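Local coordinates for membrane protein (Acinetobacter baumannii AB307-0294, PDB 5DL5), which probably forms an OprD-type beta-barrel channel that lets small molecules, antibiotics among them, pass across the bacterial outer membrane, at residues L151-E156 with E161-K166; Y208-D211 with A215-R218; N224-Q227 with S233-T236; N275-I280 with D325-H330. All blocks are in the same frame, centred on the assembly; numbering follows the deposited sequence.

Four contacts follow one another along the chain, none enclosing or crossing another. Contact 1 comes first and joins the two arms of the hairpin formed by strands 150-157 and 160-171. Contact 2 closes the tight connection between strands 203-212 and 216-229; Y208 also packs on V163 of contact 1. Strand 216-229 then runs on to contact 3, where its far end pairs with strand 233-246 beside the next turn. Contact 4 differs, spanning 44 residues: it brings the loop before strand 332-341 back onto strand 273-286, the neighbour of 233-246. Three contacts thus build the barrel wall, and the fourth packs a long loop against it.

Contact 1: residues L151-E156 with E161-K166; sequences LLTSHE and EVVAGK
Residues L151-E156 and E161-K166 run antiparallel, 172° between their directions and 4.6 Å apart at the axes, as the two arms of a beta hairpin in the porin barrel wall. L152 pairs with A164 and S154 with V162, each pair joined by two backbone hydrogen bonds; L152 N to A164 O, at 2.8 Å, is nearly straight. T153 and V163 form the non-hydrogen-bonded pair between them, and L151 faces G165, where the missing side chain leaves room for the leucine to bend inward over the strand, its CD1 3.8 Å from A164 O. L152, V162 and A164 share the other face, consistent with apolar residues turned to lipid, with S154, whose OG bonds to T121. T153 and V163 lie side by side, OG1 of the threonine 4.0 Å from CG1 of the valine; both are beta-branched and suit an extended strand. A chi1 of -58° sets T153 OG1 beside the backbone N and swings CG2 across to E161 OE2, 3.5 Å away. E161 is extended, with chi2 at -178°, and runs alongside H155, whose CD2 is 3.6 Å from E161 CG. The imidazole has a second partner in E17 near the N terminus, through ND1, which helps fix its rotation. Its NE2 donates to E161 OE2 at 2.9 Å, reaching the anti side of that oxygen from somewhat outside the carboxylate plane.

Contact 2: residues Y208-D211 with A215-R218; sequences YGLD and ALER
L210 and R218 hold the tight part of the contact, as an antiparallel hydrogen-bonded pair: L210 N gives its hydrogen to R218 O at 2.7 Å, and R218 N returns one to L210 O at 2.8 Å. On the face of these two residues the packing is close. L210 sends CD2 to within 3.7 Å of L216 CD1 and 3.9 Å of R218 NH2. That methyl of L216 also sits over one face of the guanidinium, offset toward its rim, so the flat group lies beside leucine carbons. A buried arginine needs partners, and R218 finds them in D311, a salt bridge through NH1, and in the carbonyl of V134 through NH2. The bend at chi3, 72°, probably helps its end reach them.

The opposite face, with D211 and E217, is looser and partly exposed. Their carboxylates lie side by side, planes 61° apart, with D211 OD2 3.4 Å from E217 OE2. Two acceptors so placed probably repel, which may raise the proton affinity of one; K245 makes a long, weak ion pair with E217. Beside the turn, A215 and L216 both face S212, a classic beta bulge in a barrel hairpin.

Contact 3: residues N224-Q227 with S233-T236; sequences NFKQ and SSLT
K226 and Q227 meet T236 and L235 through the backbone first. Q227 N donates to L235 O at 2.7 Å, and L235 N answers to Q227 O at 3.0 Å, the second donor standing 30° out of the carbonyl plane. K226 and T236 are the neighbouring non-hydrogen-bonded pair, 4.2 Å between their CA atoms. CA-H...O contacts supplement these bonds, T236 CA lying 3.3 Å from F225 O and S234 CA 3.4 Å from Q227 O. The segments diverge from strict antiparallel, at 156°, in keeping with the twist of a barrel wall.

Van der Waals contacts account for the side chains. On the face of N224, K226 and T236, the lysine chain is extended and lies over its neighbours: CG is 3.9 Å from T236 OG1, while CE is 3.8 Å from S234 CB, so the methylenes run alongside T236 and S234, and the small serine leaves them room. With chi1 at -55°, T236 turns its methyl CG2 to the amide of N224, 3.7 Å from OD1. The polar end of N224 is held elsewhere, ND2 bonding to D238 further along the second strand.

On the other face F225, Q227 and L235 alternate with these residues, and F225 packs on L203 of the preceding strand. Two neighbouring strands in antiparallel register, joined by a short turn, make a beta hairpin, the unit from which outer-membrane barrels are built.

Contact 4: residues N275-I280 with D325-H330; sequences NNIWAI and DFIGNH
I277 carries this contact almost alone, reaching from strand 273-286 to F326 and I327 in the loop that precedes strand 332-341. I277 CA is 7.8 Å from I327 CA, far beyond strand pairing, so the side chain must bridge the gap. The bond from CA to CB already points to the loop. I277 CB lies 3.6 Å from N275 OD1, the amide oxygen two residues back on the same face of its strand. The branch methyl I277 CG2 is also beside N275 OD1, at 3.4 Å. The other branch continues outward: CG1 is anti to the backbone N, chi1 -173°, and chi2 at 173° keeps the chain extended, so CD1 stands at full reach. This methyl, I277 CD1, touches I327 CG2 at 4.0 Å, an apolar contact in which the two isoleucines meet at an angle, and lies 4.1 Å from F326 O. That carbonyl takes its hydrogen bond from Q296 NE2, which satisfies it beside the methyl. Around I277, Y242, Q296, N298 and L318 complete the packing; a beta-branched residue suits the strand, and its extended arm reaches the loop.

The loop is held from within and without. D325 bonds to S321 and Y306, and H330 ND1 donates to N329 OD1 at 2.9 Å, tilted from the ring plane; from outside, T256 and S254 accept from N329 ND2. W278 and I280 point to the other side of the strand, where F239 lies. A long loop folded against the inner side of a strand is typical of porin barrels, where such loops commonly narrow the channel.

Contact 1: residues L151-E156 with E161-K166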
loop_
_atom_site.group_PDB
_atom_site.type_symbol
_atom_site.label_atom_id
_atom_site.label_comp_id
_atom_site.label_asym_id
_atom_site.label_seq_id
_atom_site.Cartn_x
_atom_site.Cartn_y
_atom_site.Cartn_z
ATOM N N LEU A 151 9.145 14.691 -8.114
ATOM C CA LEU A 151 7.999 15.047 -7.325
ATOM C C LEU A 151 8.184 16.379 -6.745
ATOM O O LEU A 151 9.182 16.677 -6.041
ATOM C CB LEU A 151 7.786 14.079 -6.171
ATOM C CG LEU A 151 6.556 14.278 -5.279
ATOM C CD1 LEU A 151 5.306 13.988 -6.063
ATOM C CD2 LEU A 151 6.535 13.416 -3.974
ATOM N N LEU A 152 7.220 17.214 -6.992
ATOM C CA LEU A 152 7.188 18.510 -6.370
ATOM C C LEU A 152 6.108 18.500 -5.293
ATOM O O LEU A 152 4.972 18.043 -5.569
ATOM C CB LEU A 152 6.769 19.615 -7.385
ATOM C CG LEU A 152 6.610 21.073 -6.881
ATOM C CD1 LEU A 152 6.892 22.005 -7.982
ATOM C CD2 LEU A 152 5.213 21.394 -6.368
ATOM N N THR A 153 6.460 19.079 -4.118
ATOM C CA THR A 153 5.640 19.108 -2.939
ATOM C C THR A 153 5.641 20.547 -2.386
ATOM O O THR A 153 6.667 21.071 -1.971
ATOM C CB THR A 153 6.124 18.151 -1.860
ATOM O OG1 THR A 153 6.146 16.855 -2.432
ATOM C CG2 THR A 153 5.147 18.096 -0.691
ATOM N N SER A 154 4.463 21.114 -2.365
ATOM C CA SER A 154 4.246 22.456 -1.932
ATOM C C SER A 154 3.385 22.630 -0.695
ATOM O O SER A 154 2.180 22.168 -0.600
ATOM C CB SER A 154 3.678 23.219 -3.118
ATOM O OG SER A 154 3.496 24.496 -2.663
ATOM N N HIS A 155 3.980 23.289 0.273
ATOM C CA HIS A 155 3.289 23.691 1.448
ATOM C C HIS A 155 3.228 25.196 1.557
ATOM O O HIS A 155 3.322 25.705 2.674
ATOM C CB HIS A 155 3.996 23.158 2.644
ATOM C CG HIS A 155 4.097 21.683 2.722
ATOM N ND1 HIS A 155 5.245 21.057 3.160
ATOM C CD2 HIS A 155 3.183 20.699 2.518
ATOM C CE1 HIS A 155 5.055 19.744 3.185
ATOM N NE2 HIS A 155 3.801 19.504 2.825
ATOM N N GLU A 156 3.033 25.917 0.453
ATOM C CA GLU A 156 2.996 27.394 0.495
ATOM C C GLU A 156 1.737 27.898 1.238
ATOM O O GLU A 156 1.750 29.009 1.692
ATOM C CB GLU A 156 3.061 28.054 -0.920
ATOM C CG GLU A 156 4.290 27.662 -1.782
ATOM C CD GLU A 156 5.647 28.096 -1.182
ATOM O OE1 GLU A 156 5.661 29.014 -0.312
ATOM O OE2 GLU A 156 6.746 27.580 -1.591
ATOM N N GLU A 161 -1.252 20.663 1.460
ATOM C CA GLU A 161 -0.195 20.080 0.685
ATOM C C GLU A 161 -0.630 19.792 -0.745
ATOM O O GLU A 161 -1.698 19.202 -0.947
ATOM C CB GLU A 161 0.307 18.787 1.306
ATOM C CG GLU A 161 1.517 18.222 0.581
ATOM C CD GLU A 161 1.983 16.890 1.174
ATOM O OE1 GLU A 161 1.247 15.874 1.078
ATOM O OE2 GLU A 161 3.044 16.854 1.825
ATOM N N VAL A 162 0.110 20.320 -1.698
ATOM C CA VAL A 162 -0.139 20.116 -3.116
ATOM C C VAL A 162 1.062 19.398 -3.688
ATOM O O VAL A 162 2.228 19.759 -3.398
ATOM C CB VAL A 162 -0.417 21.447 -3.861
ATOM C CG1 VAL A 162 -0.522 21.188 -5.320
ATOM C CG2 VAL A 162 -1.662 22.192 -3.391
ATOM N N VAL A 163 0.794 18.406 -4.536
ATOM C CA VAL A 163 1.829 17.657 -5.197
ATOM C C VAL A 163 1.604 17.603 -6.689
ATOM O O VAL A 163 0.470 17.683 -7.161
ATOM C CB VAL A 163 1.936 16.214 -4.636
ATOM C CG1 VAL A 163 2.226 16.288 -3.145
ATOM C CG2 VAL A 163 0.634 15.420 -4.744
ATOM N N ALA A 164 2.718 17.503 -7.421
ATOM C CA ALA A 164 2.738 17.201 -8.832
ATOM C C ALA A 164 3.980 16.393 -9.139
ATOM O O ALA A 164 5.066 16.718 -8.653
ATOM C CB ALA A 164 2.721 18.505 -9.688
ATOM N N GLY A 165 3.861 15.350 -9.964
ATOM C CA GLY A 165 5.017 14.501 -10.238
ATOM C C GLY A 165 4.916 13.843 -11.547
ATOM O O GLY A 165 3.921 13.792 -12.215
ATOM N N LYS A 166 6.028 13.343 -11.961
ATOM C CA LYS A 166 6.141 12.536 -13.137
ATOM C C LYS A 166 7.126 11.388 -12.880
ATOM O O LYS A 166 8.258 11.642 -12.536
ATOM C CB LYS A 166 6.684 13.330 -14.285
ATOM C CG LYS A 166 6.809 12.380 -15.481
ATOM C CD LYS A 166 7.000 13.055 -16.823
ATOM C CE LYS A 166 8.350 13.612 -16.918
ATOM N NZ LYS A 166 8.439 14.116 -18.308
#

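Contact 2: residues Y208-D211 with A215-R218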
loop_
_atom_site.group_PDB
_atom_site.type_symbol
_atom_site.label_atom_id
_atom_site.label_comp_id
_atom_site.label_asym_id
_atom_site.label_seq_id
_atom_site.Cartn_x
_atom_site.Cartn_y
_atom_site.Cartn_z
ATOM N N TYR A 208 -6.742 13.371 -5.485
ATOM C CA TYR A 208 -5.522 13.108 -6.233
ATOM C C TYR A 208 -5.919 12.523 -7.597
ATOM O O TYR A 208 -6.943 11.885 -7.726
ATOM C CB TYR A 208 -4.655 12.044 -5.500
ATOM C CG TYR A 208 -4.025 12.490 -4.251
ATOM C CD1 TYR A 208 -4.680 12.351 -3.054
ATOM C CD2 TYR A 208 -2.783 13.078 -4.260
ATOM C CE1 TYR A 208 -4.117 12.818 -1.852
ATOM C CE2 TYR A 208 -2.166 13.551 -3.087
ATOM C CZ TYR A 208 -2.859 13.395 -1.884
ATOM O OH TYR A 208 -2.355 13.838 -0.701
ATOM N N GLY A 209 -5.052 12.710 -8.563
ATOM C CA GLY A 209 -5.178 12.227 -9.921
ATOM C C GLY A 209 -3.902 11.531 -10.398
ATOM O O GLY A 209 -2.748 11.921 -10.001
ATOM N N LEU A 210 -4.095 10.526 -11.251
ATOM C CA LEU A 210 -3.023 9.839 -11.900
ATOM C C LEU A 210 -3.409 9.737 -13.373
ATOM O O LEU A 210 -4.498 9.242 -13.718
ATOM C CB LEU A 210 -2.808 8.417 -11.373
ATOM C CG LEU A 210 -1.933 7.465 -12.172
ATOM C CD1 LEU A 210 -0.449 7.819 -12.278
ATOM C CD2 LEU A 210 -1.998 6.098 -11.576
ATOM N N ASP A 211 -2.446 10.067 -14.233
ATOM C CA ASP A 211 -2.547 9.682 -15.649
ATOM C C ASP A 211 -1.291 8.940 -16.062
ATOM O O ASP A 211 -0.176 9.559 -16.116
ATOM C CB ASP A 211 -2.752 10.938 -16.492
ATOM C CG ASP A 211 -2.874 10.619 -18.014
ATOM O OD1 ASP A 211 -2.134 9.824 -18.532
ATOM O OD2 ASP A 211 -3.715 11.131 -18.709
ATOM N N ALA A 215 -2.016 3.198 -20.023
ATOM C CA ALA A 215 -2.341 2.251 -18.982
ATOM C C ALA A 215 -3.717 2.586 -18.312
ATOM O O ALA A 215 -4.661 1.875 -18.479
ATOM C CB ALA A 215 -1.277 2.272 -17.935
ATOM N N LEU A 216 -3.821 3.724 -17.633
ATOM C CA LEU A 216 -4.985 4.056 -16.959
ATOM C C LEU A 216 -4.961 5.492 -16.472
ATOM O O LEU A 216 -3.875 6.081 -16.344
ATOM C CB LEU A 216 -5.186 3.160 -15.734
ATOM C CG LEU A 216 -4.073 3.054 -14.667
ATOM C CD1 LEU A 216 -4.303 3.941 -13.463
ATOM C CD2 LEU A 216 -4.118 1.660 -14.086
ATOM N N GLU A 217 -6.147 5.965 -16.154
ATOM C CA GLU A 217 -6.415 7.223 -15.498
ATOM C C GLU A 217 -7.122 6.893 -14.222
ATOM O O GLU A 217 -7.993 5.989 -14.190
ATOM C CB GLU A 217 -7.245 8.186 -16.409
ATOM C CG GLU A 217 -6.565 8.403 -17.735
ATOM C CD GLU A 217 -7.399 9.188 -18.774
ATOM O OE1 GLU A 217 -8.696 9.174 -18.783
ATOM O OE2 GLU A 217 -6.702 9.780 -19.645
ATOM N N ARG A 218 -6.726 7.562 -13.158
ATOM C CA ARG A 218 -7.271 7.260 -11.862
ATOM C C ARG A 218 -7.395 8.485 -10.998
ATOM O O ARG A 218 -6.485 9.325 -10.996
ATOM C CB ARG A 218 -6.426 6.191 -11.169
ATOM C CG ARG A 218 -6.926 5.813 -9.792
ATOM C CD ARG A 218 -6.504 4.376 -9.415
ATOM N NE ARG A 218 -5.159 4.287 -9.144
ATOM C CZ ARG A 218 -4.365 3.180 -9.307
ATOM N NH1 ARG A 218 -4.762 2.050 -9.882
ATOM N NH2 ARG A 218 -3.106 3.340 -9.036
#

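Contact 3: residues N224-Q227 with S233-T236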
loop_
_atom_site.group_PDB
_atom_site.type_symbol
_atom_site.label_atom_id
_atom_site.label_comp_id
_atom_site.label_asym_id
_atom_site.label_seq_id
_atom_site.Cartn_x
_atom_site.Cartn_y
_atom_site.Cartn_z
ATOM N N ASN A 224 -12.692 12.782 5.870
ATOM C CA ASN A 224 -12.475 12.192 7.120
ATOM C C ASN A 224 -12.894 13.205 8.181
ATOM O O ASN A 224 -12.462 14.338 8.191
ATOM C CB ASN A 224 -11.027 11.628 7.264
ATOM C CG ASN A 224 -10.872 10.819 8.502
ATOM O OD1 ASN A 224 -10.785 11.362 9.614
ATOM N ND2 ASN A 224 -10.986 9.489 8.356
ATOM N N PHE A 225 -13.858 12.784 9.023
ATOM C CA PHE A 225 -14.515 13.666 9.994
ATOM C C PHE A 225 -14.543 12.916 11.341
ATOM O O PHE A 225 -15.095 11.842 11.448
ATOM C CB PHE A 225 -15.926 14.110 9.601
ATOM C CG PHE A 225 -16.570 15.015 10.644
ATOM C CD1 PHE A 225 -16.022 16.243 10.948
ATOM C CD2 PHE A 225 -17.634 14.601 11.364
ATOM C CE1 PHE A 225 -16.548 17.055 11.960
ATOM C CE2 PHE A 225 -18.196 15.415 12.373
ATOM C CZ PHE A 225 -17.635 16.628 12.665
ATOM N N LYS A 226 -13.870 13.499 12.315
ATOM C CA LYS A 226 -13.886 13.052 13.656
ATOM C C LYS A 226 -14.779 13.888 14.534
ATOM O O LYS A 226 -14.570 15.078 14.674
ATOM C CB LYS A 226 -12.514 13.141 14.237
ATOM C CG LYS A 226 -12.521 12.711 15.709
ATOM C CD LYS A 226 -11.093 12.651 16.190
ATOM C CE LYS A 226 -11.050 12.426 17.695
ATOM N NZ LYS A 226 -9.608 12.522 18.082
ATOM N N GLN A 227 -15.672 13.202 15.241
ATOM C CA GLN A 227 -16.689 13.789 16.054
ATOM C C GLN A 227 -16.523 13.409 17.559
ATOM O O GLN A 227 -16.812 12.293 17.971
ATOM C CB GLN A 227 -17.990 13.319 15.448
ATOM C CG GLN A 227 -19.033 14.411 15.432
ATOM C CD GLN A 227 -19.603 14.518 16.738
ATOM O OE1 GLN A 227 -19.759 13.499 17.353
ATOM N NE2 GLN A 227 -19.840 15.717 17.231
ATOM N N SER A 233 -13.834 9.861 23.968
ATOM C CA SER A 233 -14.477 8.965 23.008
ATOM C C SER A 233 -14.727 9.710 21.788
ATOM O O SER A 233 -14.856 10.940 21.812
ATOM C CB SER A 233 -15.873 8.546 23.533
ATOM O OG SER A 233 -15.750 7.762 24.645
ATOM N N SER A 234 -14.948 9.002 20.718
ATOM C CA SER A 234 -15.186 9.695 19.502
ATOM C C SER A 234 -15.730 8.767 18.506
ATOM O O SER A 234 -15.583 7.580 18.624
ATOM C CB SER A 234 -13.877 10.267 18.887
ATOM O OG SER A 234 -13.033 9.194 18.506
ATOM N N LEU A 235 -16.257 9.390 17.488
ATOM C CA LEU A 235 -16.739 8.745 16.318
ATOM C C LEU A 235 -16.037 9.345 15.154
ATOM O O LEU A 235 -16.056 10.550 15.017
ATOM C CB LEU A 235 -18.247 8.949 16.196
ATOM C CG LEU A 235 -18.892 7.622 15.789
ATOM C CD1 LEU A 235 -19.358 6.913 17.038
ATOM C CD2 LEU A 235 -20.042 7.838 14.824
ATOM N N THR A 236 -15.449 8.514 14.317
ATOM C CA THR A 236 -14.794 8.964 13.128
ATOM C C THR A 236 -15.474 8.325 11.903
ATOM O O THR A 236 -15.575 7.089 11.812
ATOM C CB THR A 236 -13.299 8.539 13.152
ATOM O OG1 THR A 236 -12.768 9.036 14.348
ATOM C CG2 THR A 236 -12.449 8.995 11.867
#

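Contact 4: residues N275-I280 with D325-H330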
loop_
_atom_site.group_PDB
_atom_site.type_symbol
_atom_site.label_atom_id
_atom_site.label_comp_id
_atom_site.label_asym_id
_atom_site.label_seq_id
_atom_site.Cartn_x
_atom_site.Cartn_y
_atom_site.Cartn_z
ATOM N N ASN A 275 -13.965 1.313 -13.595
ATOM C CA ASN A 275 -14.289 0.861 -12.228
ATOM C C ASN A 275 -14.547 2.104 -11.456
ATOM O O ASN A 275 -13.776 3.064 -11.575
ATOM C CB ASN A 275 -13.092 0.249 -11.546
ATOM C CG ASN A 275 -13.345 -0.172 -10.117
ATOM O OD1 ASN A 275 -12.857 0.493 -9.170
ATOM N ND2 ASN A 275 -14.119 -1.279 -9.934
ATOM N N ASN A 276 -15.591 2.099 -10.665
ATOM C CA ASN A 276 -15.686 2.955 -9.458
ATOM C C ASN A 276 -15.737 2.057 -8.184
ATOM O O ASN A 276 -16.465 1.076 -8.127
ATOM C CB ASN A 276 -16.946 3.827 -9.476
ATOM C CG ASN A 276 -16.971 4.729 -10.684
ATOM O OD1 ASN A 276 -16.208 5.653 -10.772
ATOM N ND2 ASN A 276 -17.714 4.384 -11.656
ATOM N N ILE A 277 -14.935 2.392 -7.201
ATOM C CA ILE A 277 -14.931 1.713 -5.891
ATOM C C ILE A 277 -14.984 2.828 -4.862
ATOM O O ILE A 277 -14.228 3.793 -4.876
ATOM C CB ILE A 277 -13.805 0.708 -5.732
ATOM C CG1 ILE A 277 -13.979 -0.074 -4.411
ATOM C CG2 ILE A 277 -12.457 1.382 -5.886
ATOM C CD1 ILE A 277 -12.993 -1.214 -4.267
ATOM N N TRP A 278 -15.888 2.661 -3.918
ATOM C CA TRP A 278 -16.028 3.588 -2.793
ATOM C C TRP A 278 -16.349 2.842 -1.478
ATOM O O TRP A 278 -16.760 1.715 -1.524
ATOM C CB TRP A 278 -17.035 4.679 -3.111
ATOM C CG TRP A 278 -18.375 4.208 -3.326
ATOM C CD1 TRP A 278 -18.924 3.794 -4.523
ATOM C CD2 TRP A 278 -19.402 4.020 -2.318
ATOM N NE1 TRP A 278 -20.193 3.323 -4.275
ATOM C CE2 TRP A 278 -20.509 3.404 -2.963
ATOM C CE3 TRP A 278 -19.457 4.227 -0.949
ATOM C CZ2 TRP A 278 -21.708 3.134 -2.317
ATOM C CZ3 TRP A 278 -20.661 3.846 -0.260
ATOM C CH2 TRP A 278 -21.771 3.334 -0.995
ATOM N N ALA A 279 -16.189 3.523 -0.351
ATOM C CA ALA A 279 -16.348 2.943 0.931
ATOM C C ALA A 279 -16.653 3.994 1.938
ATOM O O ALA A 279 -16.210 5.122 1.783
ATOM C CB ALA A 279 -15.133 2.173 1.349
ATOM N N ILE A 280 -17.533 3.639 2.874
ATOM C CA ILE A 280 -17.837 4.456 4.027
ATOM C C ILE A 280 -17.542 3.659 5.289
ATOM O O ILE A 280 -17.852 2.438 5.289
ATOM C CB ILE A 280 -19.303 4.920 4.034
ATOM C CG1 ILE A 280 -20.275 3.708 3.872
ATOM C CG2 ILE A 280 -19.499 5.868 2.884
ATOM C CD1 ILE A 280 -21.746 3.994 4.087
ATOM N N ASP A 325 -8.701 -7.905 -1.020
ATOM C CA ASP A 325 -9.030 -6.491 -1.050
ATOM C C ASP A 325 -10.469 -6.205 -1.415
ATOM O O ASP A 325 -10.840 -5.002 -1.519
ATOM C CB ASP A 325 -8.159 -5.798 -2.034
ATOM C CG ASP A 325 -6.704 -5.712 -1.536
ATOM O OD1 ASP A 325 -6.451 -5.345 -0.381
ATOM O OD2 ASP A 325 -5.853 -5.933 -2.367
ATOM N N PHE A 326 -11.289 -7.217 -1.649
ATOM C CA PHE A 326 -12.782 -6.948 -1.846
ATOM C C PHE A 326 -13.012 -5.982 -3.008
ATOM O O PHE A 326 -13.742 -5.031 -2.958
ATOM C CB PHE A 326 -13.504 -6.563 -0.528
ATOM C CG PHE A 326 -13.410 -7.701 0.519
ATOM C CD1 PHE A 326 -12.271 -7.862 1.305
ATOM C CD2 PHE A 326 -14.411 -8.666 0.625
ATOM C CE1 PHE A 326 -12.133 -8.985 2.176
ATOM C CE2 PHE A 326 -14.332 -9.765 1.520
ATOM C CZ PHE A 326 -13.141 -9.955 2.241
ATOM N N ILE A 327 -12.388 -6.384 -4.116
ATOM C CA ILE A 327 -12.197 -5.532 -5.332
ATOM C C ILE A 327 -12.699 -6.214 -6.550
ATOM O O ILE A 327 -12.468 -5.748 -7.628
ATOM C CB ILE A 327 -10.677 -5.211 -5.594
ATOM C CG1 ILE A 327 -9.850 -6.525 -5.649
ATOM C CG2 ILE A 327 -10.227 -4.098 -4.683
ATOM C CD1 ILE A 327 -8.375 -6.332 -6.053
ATOM N N GLY A 328 -13.475 -7.251 -6.430
ATOM C CA GLY A 328 -14.095 -7.900 -7.560
ATOM C C GLY A 328 -15.141 -7.016 -8.266
ATOM O O GLY A 328 -15.682 -6.028 -7.728
ATOM N N ASN A 329 -15.362 -7.414 -9.483
ATOM C CA ASN A 329 -16.262 -6.768 -10.403
ATOM C C ASN A 329 -17.709 -6.774 -9.778
ATOM O O ASN A 329 -18.191 -7.824 -9.463
ATOM C CB ASN A 329 -16.175 -7.433 -11.735
ATOM C CG ASN A 329 -17.059 -6.780 -12.821
ATOM O OD1 ASN A 329 -18.188 -6.339 -12.583
ATOM N ND2 ASN A 329 -16.623 -6.917 -14.032
ATOM N N HIS A 330 -18.276 -5.564 -9.541
ATOM C CA HIS A 330 -19.628 -5.367 -8.862
ATOM C C HIS A 330 -19.636 -5.783 -7.427
ATOM O O HIS A 330 -20.685 -5.870 -6.862
ATOM C CB HIS A 330 -20.747 -6.108 -9.641
ATOM C CG HIS A 330 -21.298 -5.309 -10.771
ATOM N ND1 HIS A 330 -20.515 -4.855 -11.839
ATOM C CD2 HIS A 330 -22.547 -4.795 -10.969
ATOM C CE1 HIS A 330 -21.268 -4.137 -12.669
ATOM N NE2 HIS A 330 -22.497 -4.075 -12.158
#